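Local coordinates for protein polysaccharide Lyase Family 6 (Bacteroides cellulosilyticus, PDB 6QPS) that probably cleaves mannuronic acid-rich alginate as a calcium-binding polysaccharide lyase of family 6, at residues Glu61-Gly66 with Lys93-Tyr98; Asp233-Arg238 with Arg257-Glu262; Asn280-His285 with Asn305-Val310. All blocks are in the same frame, centred on the assembly; numbering follows the deposited sequence. Where two conformers were deposited one is given.

Interaction 1: Glu61-Gly66 with Lys93-Tyr98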
loop_
_atom_site.group_PDB
_atom_site.type_symbol
_atom_site.label_atom_id
_atom_site.label_comp_id
_atom_site.label_asym_id
_atom_site.label_seq_id
_atom_site.Cartn_x
_atom_site.Cartn_y
_atom_site.Cartn_z
ATOM N N GLU A 61 -22.345 7.450 15.106
ATOM C CA GLU A 61 -21.747 8.659 14.559
ATOM C C GLU A 61 -20.969 9.353 15.669
ATOM O O GLU A 61 -21.556 9.772 16.680
ATOM C CB GLU A 61 -22.825 9.575 13.987
ATOM C CG GLU A 61 -23.504 9.023 12.734
ATOM C CD GLU A 61 -24.279 10.081 11.975
ATOM O OE1 GLU A 61 -24.705 9.799 10.836
ATOM O OE2 GLU A 61 -24.468 11.190 12.519
ATOM N N ILE A 62 -19.656 9.468 15.487
ATOM C CA ILE A 62 -18.778 10.086 16.476
ATOM C C ILE A 62 -17.761 10.961 15.753
ATOM O O ILE A 62 -17.197 10.566 14.726
ATOM C CB ILE A 62 -18.106 9.031 17.381
ATOM C CG1 ILE A 62 -17.097 9.670 18.338
ATOM C CG2 ILE A 62 -17.431 7.943 16.537
ATOM C CD1 ILE A 62 -16.538 8.695 19.387
ATOM N N ASN A 63 -17.568 12.169 16.268
ATOM C CA ASN A 63 -16.614 13.127 15.729
ATOM C C ASN A 63 -15.501 13.350 16.738
ATOM O O ASN A 63 -15.751 13.423 17.942
ATOM C CB ASN A 63 -17.309 14.466 15.438
ATOM C CG ASN A 63 -18.423 14.345 14.418
ATOM O OD1 ASN A 63 -18.262 13.689 13.384
ATOM N ND2 ASN A 63 -19.557 14.991 14.692
ATOM N N PHE A 64 -14.277 13.494 16.236
ATOM C CA PHE A 64 -13.108 13.873 17.031
ATOM C C PHE A 64 -12.573 15.138 16.389
ATOM O O PHE A 64 -12.036 15.092 15.276
ATOM C CB PHE A 64 -12.069 12.755 17.010
ATOM C CG PHE A 64 -10.834 13.009 17.858
ATOM C CD1 PHE A 64 -10.800 13.989 18.847
ATOM C CD2 PHE A 64 -9.698 12.240 17.649
ATOM C CE1 PHE A 64 -9.642 14.195 19.608
ATOM C CE2 PHE A 64 -8.549 12.433 18.407
ATOM C CZ PHE A 64 -8.532 13.399 19.400
ATOM N N THR A 65 -12.754 16.268 17.062
ATOM C CA THR A 65 -12.322 17.543 16.515
ATOM C C THR A 65 -11.709 18.413 17.595
ATOM O O THR A 65 -11.982 18.264 18.784
ATOM C CB THR A 65 -13.475 18.280 15.796
ATOM O OG1 THR A 65 -12.966 19.411 15.080
ATOM C CG2 THR A 65 -14.549 18.741 16.764
ATOM N N GLY A 66 -10.870 19.332 17.158
ATOM C CA GLY A 66 -10.175 20.222 18.060
ATOM C C GLY A 66 -8.951 20.783 17.372
ATOM O O GLY A 66 -8.656 20.460 16.219
ATOM N N LYS A 93 -15.398 10.398 12.329
ATOM C CA LYS A 93 -14.841 11.455 11.497
ATOM C C LYS A 93 -13.871 12.252 12.354
ATOM O O LYS A 93 -14.217 12.629 13.485
ATOM C CB LYS A 93 -15.951 12.357 10.968
ATOM C CG LYS A 93 -16.874 11.665 9.970
ATOM C CD LYS A 93 -17.955 12.610 9.471
ATOM C CE LYS A 93 -18.367 12.293 8.034
ATOM N NZ LYS A 93 -17.267 12.608 7.060
ATOM N N ILE A 94 -12.683 12.514 11.813
ATOM C CA ILE A 94 -11.581 13.204 12.487
ATOM C C ILE A 94 -11.260 14.444 11.658
ATOM O O ILE A 94 -10.964 14.330 10.464
ATOM C CB ILE A 94 -10.345 12.289 12.577
ATOM C CG1 ILE A 94 -10.646 10.978 13.321
ATOM C CG2 ILE A 94 -9.170 13.021 13.235
ATOM C CD1 ILE A 94 -9.664 9.850 12.991
ATOM N N TYR A 95 -11.306 15.625 12.272
ATOM C CA TYR A 95 -11.073 16.852 11.520
ATOM C C TYR A 95 -10.631 17.919 12.504
ATOM O O TYR A 95 -11.138 17.989 13.620
ATOM C CB TYR A 95 -12.315 17.287 10.713
ATOM C CG TYR A 95 -13.622 17.334 11.492
ATOM C CD1 TYR A 95 -14.356 16.177 11.712
ATOM C CD2 TYR A 95 -14.125 18.522 12.001
ATOM C CE1 TYR A 95 -15.528 16.199 12.411
ATOM C CE2 TYR A 95 -15.311 18.549 12.711
ATOM C CZ TYR A 95 -16.003 17.375 12.924
ATOM O OH TYR A 95 -17.179 17.383 13.630
ATOM N N GLY A 96 -9.722 18.781 12.061
ATOM C CA GLY A 96 -9.045 19.698 12.960
ATOM C C GLY A 96 -7.546 19.570 12.783
ATOM O O GLY A 96 -7.100 19.168 11.707
ATOM N N GLU A 97 -6.766 19.910 13.808
ATOM C CA GLU A 97 -5.317 19.865 13.711
ATOM C C GLU A 97 -4.723 19.180 14.935
ATOM O O GLU A 97 -5.238 19.302 16.050
ATOM C CB GLU A 97 -4.706 21.275 13.655
ATOM C CG GLU A 97 -5.163 22.168 12.529
ATOM C CD GLU A 97 -4.871 23.622 12.831
ATOM O OE1 GLU A 97 -3.700 23.958 13.129
ATOM O OE2 GLU A 97 -5.822 24.423 12.791
ATOM N N TYR A 98 -3.590 18.520 14.729
ATOM C CA TYR A 98 -2.819 17.908 15.811
ATOM C C TYR A 98 -3.690 17.085 16.767
ATOM O O TYR A 98 -3.617 17.220 17.993
ATOM C CB TYR A 98 -1.971 18.955 16.546
ATOM C CG TYR A 98 -0.883 19.550 15.662
ATOM C CD1 TYR A 98 0.341 18.905 15.499
ATOM C CD2 TYR A 98 -1.082 20.752 14.992
ATOM C CE1 TYR A 98 1.337 19.455 14.698
ATOM C CE2 TYR A 98 -0.083 21.297 14.172
ATOM C CZ TYR A 98 1.107 20.627 14.035
ATOM O OH TYR A 98 2.095 21.188 13.234
#
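Backbone hydrogen bonds join Ile62-Thr65 to Lys93-Tyr95 as parallel strands. Lys93 uses both its polar backbone atoms, its N reaching Ile62 O (3.0 Å) and its O receiving Phe64 N; Phe64 O then takes Tyr95 N. Farther along, Glu97 N reaches Gly66 O.

Thr65 OG1 lies anti to its own N (chi1 -170°) and donates to Tyr95 O at 2.7 Å, coming from above the carbonyl plane.

Packing centres on the Tyr95 ring, which chi1 of 50° folds back over the neighbouring strand. Thr65 CB sits over one face, 3.9 Å from the ring centroid, in a CH-pi contact. The Asn63 amide, its plane turned 70° from the ring, meets the edge, with CG 3.4 Å from Tyr95 OH. Putting a serine in place of Tyr95 would probably leave Thr65 CB and the Asn63 amide without the surface they pack on. On the sheet's other face, Phe64 and Ile94 reach Leu99 and Leu101, whereas Lys93 NZ leaves the contact for Gln120 O and Gly121 O.

Such in-register stacking of parallel strands from successive turns is the signature of the right-handed beta-helix of this lyase family.

Interaction 2: Asp233-Arg238 with Arg257-Glu262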
loop_
_atom_site.group_PDB
_atom_site.type_symbol
_atom_site.label_atom_id
_atom_site.label_comp_id
_atom_site.label_asym_id
_atom_site.label_seq_id
_atom_site.Cartn_x
_atom_site.Cartn_y
_atom_site.Cartn_z
ATOM N N ASP A 233 8.552 1.368 5.124
ATOM C CA ASP A 233 8.844 0.489 6.255
ATOM C C ASP A 233 7.600 -0.251 6.763
ATOM O O ASP A 233 7.465 -0.488 7.962
ATOM C CB ASP A 233 9.521 1.237 7.416
ATOM C CG ASP A 233 10.889 1.768 7.074
ATOM O OD1 ASP A 233 11.654 1.087 6.371
ATOM O OD2 ASP A 233 11.214 2.898 7.508
ATOM N N ASN A 234 6.705 -0.653 5.860
ATOM C CA ASN A 234 5.533 -1.433 6.241
ATOM C C ASN A 234 5.695 -2.893 5.824
ATOM O O ASN A 234 6.424 -3.213 4.878
ATOM C CB ASN A 234 4.259 -0.916 5.559
ATOM C CG ASN A 234 3.976 0.555 5.840
ATOM O OD1 ASN A 234 3.448 0.924 6.898
ATOM N ND2 ASN A 234 4.282 1.414 4.863
ATOM N N VAL A 235 4.991 -3.779 6.544
ATOM C CA VAL A 235 4.895 -5.203 6.204
ATOM C C VAL A 235 3.505 -5.502 5.655
ATOM O O VAL A 235 2.498 -5.056 6.219
ATOM C CB VAL A 235 5.166 -6.100 7.423
ATOM C CG1 VAL A 235 4.980 -7.567 7.076
ATOM C CG2 VAL A 235 6.555 -5.895 7.938
ATOM N N PHE A 236 3.468 -6.245 4.545
ATOM C CA PHE A 236 2.246 -6.794 3.948
ATOM C C PHE A 236 2.367 -8.314 4.041
ATOM O O PHE A 236 3.229 -8.915 3.393
ATOM C CB PHE A 236 2.084 -6.309 2.505
ATOM C CG PHE A 236 1.972 -4.808 2.411
ATOM C CD1 PHE A 236 3.110 -4.020 2.422
ATOM C CD2 PHE A 236 0.745 -4.196 2.366
ATOM C CE1 PHE A 236 3.013 -2.640 2.379
ATOM C CE2 PHE A 236 0.648 -2.808 2.324
ATOM C CZ PHE A 236 1.780 -2.039 2.347
ATOM N N PHE A 237 1.520 -8.941 4.853
ATOM C CA PHE A 237 1.611 -10.370 5.208
ATOM C C PHE A 237 0.336 -11.077 4.768
ATOM O O PHE A 237 -0.745 -10.828 5.319
ATOM C CB PHE A 237 1.805 -10.461 6.726
ATOM C CG PHE A 237 1.754 -11.855 7.324
ATOM C CD1 PHE A 237 0.593 -12.342 7.904
ATOM C CD2 PHE A 237 2.901 -12.632 7.386
ATOM C CE1 PHE A 237 0.561 -13.607 8.510
ATOM C CE2 PHE A 237 2.873 -13.904 7.980
ATOM C CZ PHE A 237 1.717 -14.388 8.529
ATOM N N ARG A 238 0.454 -11.941 3.762
ATOM C CA ARG A 238 -0.690 -12.720 3.288
ATOM C C ARG A 238 -1.831 -11.807 2.850
ATOM O O ARG A 238 -3.017 -12.136 3.007
ATOM C CB ARG A 238 -1.101 -13.766 4.331
ATOM C CG ARG A 238 0.040 -14.752 4.551
ATOM C CD ARG A 238 -0.288 -15.752 5.606
ATOM N NE ARG A 238 0.781 -16.745 5.700
ATOM C CZ ARG A 238 0.889 -17.655 6.661
ATOM N NH1 ARG A 238 -0.006 -17.696 7.648
ATOM N NH2 ARG A 238 1.902 -18.521 6.626
ATOM N N ARG A 257 11.150 0.553 1.071
ATOM C CA ARG A 257 11.551 -0.338 2.167
ATOM C C ARG A 257 10.369 -1.105 2.763
ATOM O O ARG A 257 10.368 -1.466 3.949
ATOM C CB ARG A 257 12.343 0.388 3.262
ATOM C CG ARG A 257 13.768 0.770 2.878
ATOM C CD ARG A 257 14.385 1.742 3.890
ATOM N NE ARG A 257 14.297 1.231 5.259
ATOM C CZ ARG A 257 15.314 0.768 5.963
ATOM N NH1 ARG A 257 16.537 0.699 5.451
ATOM N NH2 ARG A 257 15.099 0.334 7.196
ATOM N N ASN A 258 9.368 -1.421 1.944
ATOM C CA ASN A 258 8.252 -2.258 2.379
ATOM C C ASN A 258 8.595 -3.715 2.109
ATOM O O ASN A 258 9.406 -4.015 1.231
ATOM C CB ASN A 258 6.955 -1.874 1.664
ATOM C CG ASN A 258 6.588 -0.443 1.902
ATOM O OD1 ASN A 258 6.141 -0.051 2.995
ATOM N ND2 ASN A 258 6.828 0.387 0.892
ATOM N N LEU A 259 7.990 -4.622 2.889
ATOM C CA LEU A 259 8.161 -6.069 2.743
ATOM C C LEU A 259 6.818 -6.670 2.358
ATOM O O LEU A 259 5.827 -6.457 3.065
ATOM C CB LEU A 259 8.643 -6.718 4.047
ATOM C CG LEU A 259 8.718 -8.251 4.048
ATOM C CD1 LEU A 259 9.766 -8.771 3.102
ATOM C CD2 LEU A 259 8.976 -8.716 5.482
ATOM N N PHE A 260 6.793 -7.426 1.245
ATOM C CA PHE A 260 5.588 -8.093 0.731
ATOM C C PHE A 260 5.804 -9.597 0.860
ATOM O O PHE A 260 6.572 -10.183 0.097
ATOM C CB PHE A 260 5.321 -7.686 -0.713
ATOM C CG PHE A 260 5.152 -6.191 -0.892
ATOM C CD1 PHE A 260 6.248 -5.370 -1.123
ATOM C CD2 PHE A 260 3.906 -5.587 -0.766
ATOM C CE1 PHE A 260 6.098 -3.988 -1.271
ATOM C CE2 PHE A 260 3.765 -4.214 -0.918
ATOM C CZ PHE A 260 4.865 -3.425 -1.161
ATOM N N TYR A 261 5.154 -10.213 1.853
ATOM C CA TYR A 261 5.429 -11.589 2.256
ATOM C C TYR A 261 4.211 -12.462 2.013
ATOM O O TYR A 261 3.147 -12.232 2.605
ATOM C CB TYR A 261 5.794 -11.614 3.743
ATOM C CG TYR A 261 6.110 -12.970 4.362
ATOM C CD1 TYR A 261 5.091 -13.790 4.864
ATOM C CD2 TYR A 261 7.420 -13.418 4.471
ATOM C CE1 TYR A 261 5.380 -15.003 5.454
ATOM C CE2 TYR A 261 7.719 -14.637 5.054
ATOM C CZ TYR A 261 6.691 -15.441 5.526
ATOM O OH TYR A 261 6.946 -16.657 6.131
ATOM N N GLU A 262 4.385 -13.487 1.172
ATOM C CA GLU A 262 3.325 -14.461 0.872
ATOM C C GLU A 262 2.008 -13.783 0.479
ATOM O O GLU A 262 0.927 -14.242 0.849
ATOM C CB GLU A 262 3.110 -15.426 2.045
ATOM C CG GLU A 262 4.283 -16.375 2.269
ATOM C CD GLU A 262 4.004 -17.467 3.298
ATOM O OE1 GLU A 262 2.968 -17.422 4.004
ATOM O OE2 GLU A 262 4.857 -18.373 3.405
HETATM O O HOH W 1 12.176 -1.787 6.234
#
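Phe236 and Phe260 lie side by side with CD1 of the first 3.4 Å from CE2 of the second; the planes are 11° apart but slid, with little overlap. They belong to parallel strands 235-237 and 259-261 of successive beta-helix turns, joined by backbone bonds such as Phe236 N to Leu259 O. Phe237 and Tyr261 repeat this offset on the other face of the sheet, their centroids 5.7 Å apart. Both hold CG anti to the backbone N (chi1 173° and 180°), which sends the two rings out alongside each other.

At one end Asn258 OD1 accepts from Asn234 N and from Asn234 ND2, each at 3.0 Å, with the two amides nearly coplanar. Beside them Arg257 NE donates almost straight to the syn lone pair of Asp233 OD1 (2.9 Å), the guanidinium standing nearly perpendicular to the carboxylate; a water bridges this OD1 to Arg257 O. At the far end Arg238 grips Glu262 OE1 side-on through NE (2.8 Å) and NH2, the two groups almost in one plane.

A second shell fixes these groups. Asn199 N holds Asn234 OD1, His285 ND1 binds Glu262 OE2, and Asn466 O receives Tyr261 OH. Phe201 and Phe282 extend the phenylalanine stack in either direction, and Ile245 and Ile246 of strand 244-249 pack against these phenylalanines. Over the opposite face, helix 433-445 meets Val235 and Leu259, while helix 454-465 touches Phe237, Arg238 and Tyr261.

Interaction 3: Asn280-His285 with Asn305-Val310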
loop_
_atom_site.group_PDB
_atom_site.type_symbol
_atom_site.label_atom_id
_atom_site.label_comp_id
_atom_site.label_asym_id
_atom_site.label_seq_id
_atom_site.Cartn_x
_atom_site.Cartn_y
_atom_site.Cartn_z
ATOM N N ASN A 280 12.262 -1.925 -1.889
ATOM C CA ASN A 280 11.242 -2.848 -1.399
ATOM C C ASN A 280 11.710 -4.287 -1.581
ATOM O O ASN A 280 12.594 -4.569 -2.390
ATOM C CB ASN A 280 9.924 -2.620 -2.143
ATOM C CG ASN A 280 9.392 -1.205 -1.941
ATOM O OD1 ASN A 280 8.795 -0.886 -0.919
ATOM N ND2 ASN A 280 9.655 -0.329 -2.898
ATOM N N THR A 281 11.090 -5.208 -0.824
ATOM C CA THR A 281 11.457 -6.617 -0.816
ATOM C C THR A 281 10.191 -7.461 -0.905
ATOM O O THR A 281 9.216 -7.206 -0.187
ATOM C CB THR A 281 12.225 -6.941 0.474
ATOM O OG1 THR A 281 13.324 -6.032 0.635
ATOM C CG2 THR A 281 12.779 -8.374 0.451
ATOM N N PHE A 282 10.231 -8.469 -1.776
ATOM C CA PHE A 282 9.097 -9.362 -2.010
ATOM C C PHE A 282 9.571 -10.789 -1.782
ATOM O O PHE A 282 10.504 -11.250 -2.445
ATOM C CB PHE A 282 8.519 -9.225 -3.424
ATOM C CG PHE A 282 8.075 -7.827 -3.817
ATOM C CD1 PHE A 282 8.999 -6.827 -4.081
ATOM C CD2 PHE A 282 6.729 -7.563 -4.027
ATOM C CE1 PHE A 282 8.583 -5.565 -4.497
ATOM C CE2 PHE A 282 6.301 -6.309 -4.429
ATOM C CZ PHE A 282 7.233 -5.307 -4.665
ATOM N N ILE A 283 8.924 -11.496 -0.848
ATOM C CA ILE A 283 9.247 -12.887 -0.512
ATOM C C ILE A 283 7.992 -13.715 -0.797
ATOM O O ILE A 283 7.089 -13.782 0.037
ATOM C CB ILE A 283 9.689 -13.020 0.950
ATOM C CG1 ILE A 283 10.888 -12.103 1.253
ATOM C CG2 ILE A 283 9.981 -14.494 1.314
ATOM C CD1 ILE A 283 12.192 -12.467 0.585
ATOM N N GLY A 284 7.911 -14.337 -1.969
ATOM C CA GLY A 284 6.654 -14.944 -2.373
ATOM C C GLY A 284 6.461 -16.393 -1.961
ATOM O O GLY A 284 5.333 -16.880 -1.951
ATOM N N HIS A 285 7.541 -17.112 -1.658
ATOM C CA HIS A 285 7.465 -18.544 -1.337
ATOM C C HIS A 285 6.757 -19.344 -2.435
ATOM O O HIS A 285 6.181 -20.420 -2.176
ATOM C CB HIS A 285 6.841 -18.821 0.045
ATOM C CG HIS A 285 7.787 -18.567 1.181
ATOM N ND1 HIS A 285 7.357 -18.279 2.459
ATOM C CD2 HIS A 285 9.142 -18.574 1.232
ATOM C CE1 HIS A 285 8.409 -18.084 3.237
ATOM N NE2 HIS A 285 9.502 -18.291 2.526
ATOM N N ASN A 305 15.072 -2.720 -5.600
ATOM C CA ASN A 305 14.043 -3.645 -5.152
ATOM C C ASN A 305 14.511 -5.078 -5.342
ATOM O O ASN A 305 15.262 -5.384 -6.264
ATOM C CB ASN A 305 12.739 -3.389 -5.905
ATOM C CG ASN A 305 12.256 -1.948 -5.733
ATOM O OD1 ASN A 305 11.647 -1.604 -4.732
ATOM N ND2 ASN A 305 12.556 -1.093 -6.722
ATOM N N TYR A 306 14.069 -5.955 -4.437
ATOM C CA TYR A 306 14.494 -7.357 -4.394
ATOM C C TYR A 306 13.232 -8.212 -4.426
ATOM O O TYR A 306 12.438 -8.177 -3.479
ATOM C CB TYR A 306 15.305 -7.597 -3.114
ATOM C CG TYR A 306 16.074 -8.908 -3.043
ATOM C CD1 TYR A 306 15.423 -10.115 -2.823
ATOM C CD2 TYR A 306 17.468 -8.938 -3.171
ATOM C CE1 TYR A 306 16.122 -11.311 -2.729
ATOM C CE2 TYR A 306 18.170 -10.123 -3.067
ATOM C CZ TYR A 306 17.492 -11.306 -2.856
ATOM O OH TYR A 306 18.219 -12.484 -2.769
ATOM N N ILE A 307 13.041 -8.950 -5.525
ATOM C CA ILE A 307 11.813 -9.713 -5.792
ATOM C C ILE A 307 12.188 -11.184 -5.882
ATOM O O ILE A 307 12.993 -11.561 -6.746
ATOM C CB ILE A 307 11.145 -9.247 -7.094
ATOM C CG1 ILE A 307 10.739 -7.790 -6.934
ATOM C CG2 ILE A 307 9.948 -10.077 -7.407
ATOM C CD1 ILE A 307 10.577 -6.996 -8.201
ATOM N N LYS A 308 11.646 -11.999 -4.976
ATOM C CA LYS A 308 11.998 -13.413 -4.858
ATOM C C LYS A 308 10.784 -14.337 -4.898
ATOM O O LYS A 308 9.836 -14.174 -4.127
ATOM C CB LYS A 308 12.773 -13.649 -3.537
ATOM C CG LYS A 308 13.235 -15.080 -3.304
ATOM C CD LYS A 308 13.843 -15.305 -1.917
ATOM C CE LYS A 308 14.520 -16.659 -1.829
ATOM N NZ LYS A 308 14.902 -16.989 -0.421
ATOM N N ASP A 309 10.885 -15.390 -5.722
ATOM C CA ASP A 309 9.947 -16.510 -5.719
ATOM C C ASP A 309 8.493 -16.052 -5.838
ATOM O O ASP A 309 7.615 -16.566 -5.139
ATOM C CB ASP A 309 10.095 -17.373 -4.459
ATOM C CG ASP A 309 11.434 -18.083 -4.354
ATOM O OD1 ASP A 309 12.131 -18.290 -5.386
ATOM O OD2 ASP A 309 11.786 -18.466 -3.208
ATOM N N VAL A 310 8.218 -15.089 -6.726
ATOM C CA VAL A 310 6.833 -14.707 -7.022
ATOM C C VAL A 310 6.409 -15.412 -8.303
ATOM O O VAL A 310 7.212 -15.571 -9.224
ATOM C CB VAL A 310 6.625 -13.182 -7.115
ATOM C CG1 VAL A 310 6.962 -12.533 -5.776
ATOM C CG2 VAL A 310 7.443 -12.545 -8.230
HETATM O O HOH W 2 10.509 -16.891 -1.227
#
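Asn280 and Asn305 stack in register on neighbouring turns of the right-handed beta-helix, forming a step of an asparagine stack of the kind known from parallel beta-helices. Asn305 OD1 takes two bonds, from Asn280 ND2 at 3.0 Å, nearly in line with the side-chain carbonyl, and from Asn280 N at 2.9 Å, which comes from above the carbonyl plane. The two amides are turned only 1° from each other. The row runs on in both directions: Asn280 OD1 accepts from Asn258 ND2, and Asn350 OD1 receives Asn305 N. These bonds satisfy buried polar atoms at the bend of the coil.

After the asparagines, strands 281-283 and 306-308 run parallel. Their backbone bonds alternate from Tyr306 N on Asn280 O through Phe282 to Gly284 N on Lys308 O.

Phe282 can be followed outward from its backbone. Its CB rests 4.3 Å from Val310 CG1 and also lies near Ile307 CA. With CG anti to the carbonyl carbon (chi1 -56°), the ring runs alongside Ile307: CG is 4.1 Å from Ile307 CG1, CD1 closes to 3.5 Å on the same atom, and CE1 is the last ring atom to meet it. Tyr306 O lies at the ring edge, in its plane. Beyond these, Ile293 packs on the side chain.

On the other face, Ile283 CD1 touches the aliphatic chain of Lys308, whose NZ goes on to a salt bridge with Glu437; Glu437 also binds Tyr306 OH. Farther along, a water accepts from His285 N and donates to Asp309 OD2 at 2.8 Å.

In the fold
From the N terminus, interaction 1 comes first, returning the chain to strand 54-67 after 26 intervening residues and joining early coils of the beta-helix. Interaction 2 closes an 18-residue excursion and interaction 3 one of 19. The three follow in series, with none nested or crossed. Interaction 1 stands apart, its nearest atoms about 17 Å from interaction 2, and it lies across the chain's centre from interaction 3. Interactions 2 and 3 touch, because strands 254-261 and 276-283 are neighbours: a probable backbone bond runs from Phe260 N to Thr281 O. Together they tie four strands that neighbour one another in one wall, 230-237, 254-261, 276-283 and 301-308, against which helix 433-445 packs.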